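Long-range contact in putative PLP-dependent aminotransferase (Bacillus cereus ATCC 10987, PDB 3JU7), which probably acts as a pyridoxal phosphate-dependent aminotransferase of the DegT/DnrJ/EryC1 family: residues 86-91 against 317-322. Sequence-based numbering, arbitrary orientation.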
loop_
_atom_site.group_PDB
_atom_site.type_symbol
_atom_site.label_atom_id
_atom_site.label_comp_id
_atom_site.label_asym_id
_atom_site.label_seq_id
_atom_site.Cartn_x
_atom_site.Cartn_y
_atom_site.Cartn_z
ATOM N N PHE A 86 -13.250 9.128 18.018
ATOM C CA PHE A 86 -12.481 8.227 18.870
ATOM C C PHE A 86 -12.081 6.992 18.064
ATOM O O PHE A 86 -12.695 5.933 18.164
ATOM C CB PHE A 86 -13.299 7.877 20.117
ATOM C CG PHE A 86 -12.529 7.139 21.180
ATOM C CD1 PHE A 86 -11.724 7.827 22.076
ATOM C CD2 PHE A 86 -12.656 5.760 21.323
ATOM C CE1 PHE A 86 -11.025 7.159 23.076
ATOM C CE2 PHE A 86 -11.969 5.073 22.341
ATOM C CZ PHE A 86 -11.142 5.782 23.213
ATOM N N THR A 87 -11.052 7.159 17.243
ATOM C CA THR A 87 -10.543 6.084 16.387
ATOM C C THR A 87 -9.094 6.419 16.031
ATOM O O THR A 87 -8.607 7.488 16.359
ATOM C CB THR A 87 -11.396 5.910 15.096
ATOM O OG1 THR A 87 -10.964 4.748 14.371
ATOM C CG2 THR A 87 -11.286 7.174 14.192
ATOM N N PHE A 88 -8.403 5.487 15.380
ATOM C CA PHE A 88 -7.043 5.710 14.931
ATOM C C PHE A 88 -7.112 6.616 13.679
ATOM O O PHE A 88 -8.076 6.566 12.941
ATOM C CB PHE A 88 -6.385 4.383 14.623
ATOM C CG PHE A 88 -4.903 4.479 14.291
ATOM C CD1 PHE A 88 -3.988 4.832 15.265
ATOM C CD2 PHE A 88 -4.426 4.094 13.050
ATOM C CE1 PHE A 88 -2.652 4.914 14.985
ATOM C CE2 PHE A 88 -3.088 4.155 12.780
ATOM C CZ PHE A 88 -2.193 4.572 13.763
ATOM N N PRO A 89 -6.096 7.475 13.460
ATOM C CA PRO A 89 -6.215 8.405 12.320
ATOM C C PRO A 89 -6.309 7.787 10.923
ATOM O O PRO A 89 -6.742 8.469 10.012
ATOM C CB PRO A 89 -4.980 9.294 12.474
ATOM C CG PRO A 89 -4.757 9.363 13.968
ATOM C CD PRO A 89 -5.083 7.938 14.431
ATOM N N ALA A 90 -5.923 6.528 10.758
ATOM C CA ALA A 90 -6.121 5.835 9.496
ATOM C C ALA A 90 -7.579 5.979 8.980
ATOM O O ALA A 90 -7.801 6.109 7.739
ATOM C CB ALA A 90 -5.702 4.334 9.630
ATOM N N THR A 91 -8.577 6.029 9.889
ATOM C CA THR A 91 -9.984 6.022 9.446
ATOM C C THR A 91 -10.363 7.319 8.763
ATOM O O THR A 91 -10.846 7.290 7.636
ATOM C CB THR A 91 -10.992 5.713 10.585
ATOM O OG1 THR A 91 -10.496 4.628 11.371
ATOM C CG2 THR A 91 -12.385 5.362 10.006
ATOM N N LEU A 317 -1.981 6.573 25.312
ATOM C CA LEU A 317 -3.319 7.138 25.397
ATOM C C LEU A 317 -4.027 7.056 24.033
ATOM O O LEU A 317 -4.098 8.046 23.307
ATOM C CB LEU A 317 -3.213 8.611 25.818
ATOM C CG LEU A 317 -2.483 8.947 27.119
ATOM C CD1 LEU A 317 -2.284 10.440 27.197
ATOM C CD2 LEU A 317 -3.236 8.399 28.350
ATOM N N TYR A 318 -4.507 5.864 23.678
ATOM C CA TYR A 318 -5.349 5.665 22.513
ATOM C C TYR A 318 -6.847 5.849 22.897
ATOM O O TYR A 318 -7.422 4.962 23.527
ATOM C CB TYR A 318 -5.090 4.248 21.947
ATOM C CG TYR A 318 -3.712 4.147 21.337
ATOM C CD1 TYR A 318 -3.380 4.908 20.208
ATOM C CD2 TYR A 318 -2.721 3.335 21.896
ATOM C CE1 TYR A 318 -2.107 4.848 19.642
ATOM C CE2 TYR A 318 -1.438 3.264 21.332
ATOM C CZ TYR A 318 -1.139 4.037 20.217
ATOM O OH TYR A 318 0.111 3.997 19.652
ATOM N N PHE A 319 -7.528 6.934 22.521
ATOM C CA PHE A 319 -7.126 7.970 21.604
ATOM C C PHE A 319 -7.259 9.320 22.272
ATOM O O PHE A 319 -8.353 9.867 22.424
ATOM C CB PHE A 319 -8.017 7.893 20.382
ATOM C CG PHE A 319 -7.942 6.587 19.721
ATOM C CD1 PHE A 319 -6.816 6.244 18.978
ATOM C CD2 PHE A 319 -8.938 5.654 19.903
ATOM C CE1 PHE A 319 -6.699 5.000 18.399
ATOM C CE2 PHE A 319 -8.826 4.410 19.328
ATOM C CZ PHE A 319 -7.703 4.081 18.585
ATOM N N SER A 320 -6.134 9.867 22.671
ATOM C CA SER A 320 -6.127 11.173 23.291
ATOM C C SER A 320 -4.803 11.803 22.921
ATOM O O SER A 320 -3.786 11.345 23.422
ATOM C CB SER A 320 -6.248 11.014 24.805
ATOM O OG SER A 320 -6.063 12.243 25.447
ATOM N N PRO A 321 -4.805 12.824 22.030
ATOM C CA PRO A 321 -5.973 13.440 21.400
ATOM C C PRO A 321 -6.772 12.500 20.524
ATOM O O PRO A 321 -6.202 11.641 19.843
ATOM C CB PRO A 321 -5.350 14.521 20.513
ATOM C CG PRO A 321 -3.952 14.000 20.216
ATOM C CD PRO A 321 -3.561 13.467 21.555
ATOM N N SER A 322 -8.091 12.668 20.546
ATOM C CA SER A 322 -8.931 12.004 19.579
ATOM C C SER A 322 -8.744 12.692 18.234
ATOM O O SER A 322 -8.164 13.796 18.177
ATOM C CB SER A 322 -10.395 12.067 20.000
ATOM O OG SER A 322 -10.796 10.826 20.522
#
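A T-shaped aromatic pair, Phe-86 with Phe-319, joins the turn between strand 80-84 and helix 90-97 to the loop that follows helix 301-309 in this member of the DegT/DnrJ/EryC1 family, which belongs to the fold type I PLP-dependent enzymes. The ring planes stand at 83° with centroids 5.2 Å apart, and Phe-319 presents its edge: CD2 sits over the centre of the Phe-86 ring. Phe-86 reaches across because its CG lies anti to the backbone N (chi1 -170°), which also brings its CE1 to 3.5 Å from the backbone N of Phe-319.

One face of the Phe-319 ring lies against the backbone of Thr-87 and Phe-88, in 86-91. The carbonyl carbon of Thr-87 lies over the ring centre, Thr-87 O comes to 3.4 Å from CD1 of Phe-319, and Phe-88 N is offset toward the rim on that same face. On the opposite face Tyr-318 CB lies offset toward the rim, so that the ring has protein atoms on both faces. Farther along, CB of Phe-88 packs 3.8 Å from CE1 of Phe-319, while the Phe-88 ring makes an edge-to-face pair with Phe-218 of the second subunit, placing the contact near the dimer interface.

Segment 317-322 turns back on itself, with cis peptide bonds before Phe-319 and Pro-321 and a backbone bond from Ser-320 N to Leu-317 O, and helix 338-346 packs on Phe-86 through Thr-340 and Ile-343. At the edge of the Phe-86 ring, Ser-322 OG approaches CD1 of Phe-86 at 3.5 Å; the same hydroxyl donates to Phe-319 O over 3.2 Å, arriving 35° out of the carbonyl plane.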